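Side-chain contacts in periplasmic binding protein (Agrobacterium tumefaciens str. B6, PDB 5L9G), which binds the opine mannopine as a periplasmic solute-binding protein, probably delivering it to an ABC transporter for import: residues 138-143 with 166-171; 144-149 with 195-200. One frame throughout, in Å; residues are numbered along the deposited sequence.

Contact 1 (138-143 with 166-171); sequences KSMADF and AALALG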
# COMPACT_ATOMS: atom_id res chain seq x y z
N LYS A 138 10.99 -17.47 3.94
CA LYS A 138 11.72 -16.22 4.19
C LYS A 138 12.10 -15.46 2.90
O LYS A 138 12.95 -14.58 2.95
CB LYS A 138 12.94 -16.51 5.08
CG LYS A 138 12.56 -16.94 6.50
CD LYS A 138 13.74 -17.44 7.30
CE LYS A 138 13.33 -17.94 8.67
NZ LYS A 138 13.09 -16.83 9.63
N SER A 139 11.48 -15.84 1.76
CA SER A 139 11.74 -15.27 0.43
C SER A 139 10.55 -15.58 -0.46
O SER A 139 9.73 -16.44 -0.11
CB SER A 139 13.00 -15.92 -0.19
OG SER A 139 12.74 -17.23 -0.68
N MET A 140 10.45 -14.90 -1.63
CA MET A 140 9.34 -15.19 -2.56
C MET A 140 9.48 -16.58 -3.17
O MET A 140 8.46 -17.23 -3.40
CB MET A 140 9.25 -14.16 -3.68
CG MET A 140 8.59 -12.90 -3.27
SD MET A 140 6.98 -13.13 -2.47
CE MET A 140 6.79 -11.50 -1.83
N ALA A 141 10.72 -17.05 -3.40
CA ALA A 141 10.94 -18.42 -3.90
C ALA A 141 10.28 -19.39 -2.90
O ALA A 141 9.50 -20.25 -3.31
CB ALA A 141 12.44 -18.70 -4.05
N ASP A 142 10.50 -19.18 -1.59
CA ASP A 142 9.92 -20.00 -0.51
C ASP A 142 8.40 -19.91 -0.51
O ASP A 142 7.73 -20.93 -0.39
CB ASP A 142 10.44 -19.57 0.87
CG ASP A 142 11.86 -19.94 1.23
OD1 ASP A 142 12.46 -20.78 0.51
OD2 ASP A 142 12.35 -19.47 2.30
N PHE A 143 7.85 -18.67 -0.64
CA PHE A 143 6.41 -18.46 -0.64
C PHE A 143 5.75 -19.29 -1.76
O PHE A 143 4.69 -19.88 -1.54
CB PHE A 143 6.10 -16.97 -0.86
CG PHE A 143 4.64 -16.63 -0.62
CD1 PHE A 143 3.71 -16.70 -1.66
CD2 PHE A 143 4.20 -16.26 0.64
CE1 PHE A 143 2.36 -16.39 -1.43
CE2 PHE A 143 2.86 -15.93 0.86
CZ PHE A 143 1.94 -16.03 -0.17
N ALA A 166 5.87 -12.71 -8.14
CA ALA A 166 6.08 -13.82 -9.06
C ALA A 166 7.43 -13.69 -9.77
O ALA A 166 8.14 -14.70 -9.87
CB ALA A 166 4.95 -13.89 -10.07
N ALA A 167 7.81 -12.46 -10.21
CA ALA A 167 9.12 -12.21 -10.85
C ALA A 167 10.24 -12.59 -9.88
O ALA A 167 11.14 -13.34 -10.27
CB ALA A 167 9.24 -10.74 -11.25
N LEU A 168 10.12 -12.19 -8.58
CA LEU A 168 11.08 -12.54 -7.53
C LEU A 168 11.15 -14.06 -7.31
O LEU A 168 12.25 -14.60 -7.23
CB LEU A 168 10.75 -11.82 -6.21
CG LEU A 168 11.05 -10.33 -6.19
CD1 LEU A 168 10.37 -9.67 -5.02
CD2 LEU A 168 12.57 -10.06 -6.19
N ALA A 169 9.99 -14.75 -7.24
CA ALA A 169 9.92 -16.21 -7.08
C ALA A 169 10.66 -16.96 -8.18
O ALA A 169 11.21 -18.03 -7.92
CB ALA A 169 8.48 -16.67 -7.06
N LEU A 170 10.65 -16.40 -9.42
CA LEU A 170 11.32 -16.95 -10.60
C LEU A 170 12.86 -16.83 -10.53
O LEU A 170 13.55 -17.36 -11.40
CB LEU A 170 10.76 -16.28 -11.87
CG LEU A 170 9.33 -16.68 -12.30
CD1 LEU A 170 8.81 -15.74 -13.37
CD2 LEU A 170 9.29 -18.13 -12.83
N GLY A 171 13.36 -16.14 -9.51
CA GLY A 171 14.79 -15.97 -9.28
C GLY A 171 15.35 -14.63 -9.72
O GLY A 171 16.57 -14.44 -9.69
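Ala141 and Ala169 bring the backbones within 4.0 Å, CA to CA, where the first turn of helix 140-144 meets the last turn of helix 162-169. Small side chains permit this closeness: Ala169 CB sits 3.7 Å from Met140 O, and Ala141 CB lies near the carbonyl of Ala169. No hydrogen bond crosses. Met140 has the largest share, through the root of its side chain. Its CB meets Leu168 CB at 3.8 Å and, on the other helix's backbone, Ala169 N at 3.7 Å. CG touches Leu168 CB and, more loosely, CD1; then the chain bends at chi2 (-52°) and takes the sulfur and CE away from Leu168, and the side chain also packs on Ile224 of strand 222-226. At the start of the helix, Ser139 OG accepts from Asp142 N at 3.1 Å, while Asp142 OD2 takes Lys138 N with its anti lone pair in a nearly straight bond (174°). Gly171 has positive phi, and its N bonds back to Leu168 O. The result is a close helix-helix contact, alanines at the backbone approach and Met140 on Leu168, with a serine N-cap on one helix and a Schellman motif closing the other.

Contact 2 (144-149 with 195-200); sequences FDVKKF and TELAPS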
# COMPACT_ATOMS: atom_id res chain seq x y z
N PHE A 144 6.39 -19.35 -2.94
CA PHE A 144 5.81 -20.05 -4.10
C PHE A 144 6.14 -21.54 -4.10
O PHE A 144 5.66 -22.27 -4.97
CB PHE A 144 6.27 -19.36 -5.41
CG PHE A 144 5.52 -18.10 -5.75
CD1 PHE A 144 5.66 -16.94 -4.97
CD2 PHE A 144 4.72 -18.04 -6.89
CE1 PHE A 144 4.97 -15.77 -5.30
CE2 PHE A 144 4.05 -16.85 -7.23
CZ PHE A 144 4.16 -15.73 -6.42
N ASP A 145 6.94 -22.00 -3.13
CA ASP A 145 7.38 -23.40 -3.06
C ASP A 145 6.42 -24.24 -2.23
O ASP A 145 6.62 -24.42 -1.03
CB ASP A 145 8.82 -23.49 -2.54
CG ASP A 145 9.47 -24.85 -2.77
OD1 ASP A 145 8.73 -25.85 -2.96
OD2 ASP A 145 10.72 -24.93 -2.72
N VAL A 146 5.40 -24.81 -2.90
CA VAL A 146 4.34 -25.60 -2.27
C VAL A 146 4.86 -26.98 -1.81
O VAL A 146 4.30 -27.57 -0.89
CB VAL A 146 3.08 -25.68 -3.17
CG1 VAL A 146 1.95 -26.48 -2.51
CG2 VAL A 146 2.58 -24.27 -3.51
N LYS A 147 5.95 -27.46 -2.43
CA LYS A 147 6.57 -28.72 -2.02
C LYS A 147 7.33 -28.54 -0.70
O LYS A 147 7.11 -29.31 0.23
CB LYS A 147 7.48 -29.30 -3.12
CG LYS A 147 6.75 -30.01 -4.31
CD LYS A 147 5.87 -31.22 -3.93
CE LYS A 147 6.39 -32.53 -4.47
NZ LYS A 147 5.52 -33.66 -4.08
N LYS A 148 8.20 -27.51 -0.60
CA LYS A 148 8.97 -27.26 0.62
C LYS A 148 8.10 -26.70 1.75
O LYS A 148 8.28 -27.08 2.92
CB LYS A 148 10.20 -26.38 0.34
CG LYS A 148 11.15 -26.24 1.53
CD LYS A 148 12.52 -25.70 1.13
CE LYS A 148 13.22 -24.98 2.25
NZ LYS A 148 13.51 -25.86 3.41
N PHE A 149 7.12 -25.83 1.39
CA PHE A 149 6.21 -25.24 2.36
C PHE A 149 4.75 -25.50 1.97
O PHE A 149 4.08 -24.60 1.46
CB PHE A 149 6.47 -23.73 2.52
CG PHE A 149 7.88 -23.41 2.98
CD1 PHE A 149 8.19 -23.38 4.33
CD2 PHE A 149 8.87 -23.11 2.06
CE1 PHE A 149 9.49 -23.08 4.76
CE2 PHE A 149 10.18 -22.82 2.48
CZ PHE A 149 10.48 -22.81 3.82
N THR A 195 -0.23 -18.37 -11.92
CA THR A 195 -1.17 -19.41 -12.35
C THR A 195 -0.81 -20.74 -11.69
O THR A 195 -1.69 -21.43 -11.19
CB THR A 195 -1.23 -19.47 -13.89
OG1 THR A 195 -1.64 -18.20 -14.38
CG2 THR A 195 -2.18 -20.55 -14.41
N GLU A 196 0.49 -21.08 -11.65
CA GLU A 196 1.03 -22.29 -11.04
C GLU A 196 0.70 -22.32 -9.52
O GLU A 196 0.35 -23.38 -8.98
CB GLU A 196 2.55 -22.33 -11.25
CG GLU A 196 3.26 -23.59 -10.82
CD GLU A 196 4.77 -23.43 -10.84
OE1 GLU A 196 5.35 -23.50 -11.95
OE2 GLU A 196 5.36 -23.17 -9.76
N LEU A 197 0.82 -21.16 -8.85
CA LEU A 197 0.56 -21.06 -7.41
C LEU A 197 -0.94 -21.04 -7.08
O LEU A 197 -1.32 -21.56 -6.03
CB LEU A 197 1.24 -19.81 -6.83
CG LEU A 197 1.15 -19.63 -5.28
CD1 LEU A 197 2.00 -20.68 -4.53
CD2 LEU A 197 1.54 -18.22 -4.86
N ALA A 198 -1.77 -20.43 -7.96
CA ALA A 198 -3.21 -20.22 -7.78
C ALA A 198 -3.99 -21.39 -7.10
O ALA A 198 -4.75 -21.09 -6.18
CB ALA A 198 -3.87 -19.80 -9.08
N PRO A 199 -3.79 -22.71 -7.43
CA PRO A 199 -4.55 -23.75 -6.71
C PRO A 199 -4.27 -23.84 -5.20
O PRO A 199 -5.12 -24.35 -4.46
CB PRO A 199 -4.15 -25.04 -7.43
CG PRO A 199 -3.66 -24.60 -8.76
CD PRO A 199 -2.96 -23.31 -8.49
N SER A 200 -3.12 -23.30 -4.74
CA SER A 200 -2.75 -23.28 -3.32
C SER A 200 -3.18 -21.99 -2.63
O SER A 200 -2.93 -21.82 -1.43
CB SER A 200 -1.26 -23.51 -3.15
OG SER A 200 -0.93 -24.81 -3.61
O HOH W 1 4.09 -22.48 -7.21
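Leu197 reaches across from the end of helix 184-197 to Phe144 and Val146, every side-chain carbon but CG finding a near partner. CB stands above the ring plane just past the rim, 3.9 Å from Phe144 CD2. With CG anti to the backbone N (chi1 -175°), the two methyls are carried forward to different neighbours. CD2 lies over one face of the Phe144 ring, 3.8 Å from its centroid and 14° off the normal, a CH-pi contact in which leucine and ring cross at about a right angle. CD1 meets Val146 CG2 at 3.8 Å and also approaches Phe144 CA. This and the Ser200 contact join the loop between helix 140-144 and strand 153-156 to helix 184-197 and the 3-10 turn before strand 201-205; those two strands pair in parallel in the mixed sheet of this solute-binding protein. In the loop Asp145 OD1 accepts from Lys148 N at 2.9 Å, forming an Asx motif, with the donor above the carboxylate plane. Val146 holds both methyls against the hydroxyl oxygen of Ser200, CG1 at 3.5 Å from OG. A water bridges the polar margin, donating to Phe144 O at 2.7 Å and to Glu196 OE2, itself salt-bridged to Lys193.

Contacts 1 and 2 run on from one another: helix 140-144 begins in the first and passes into the loop of the second, and their centres lie about 11 Å apart. Both are partly buried, each joining buried apolar residues to a more exposed margin. Phe144 is one link, since its ring also packs on Ala166 and Ala169 of helix 162-169, while Phe143 touches Leu197. Their chemistry differs. In 138-143 with 166-171, two helices come close at a pair of alanines, with Met140 on Leu168 beside them and no ring taking part; in 144-149 with 195-200, the backbones stand farther apart, bridged by Phe144, Leu197 and Val146 and, at the polar margin, by a water.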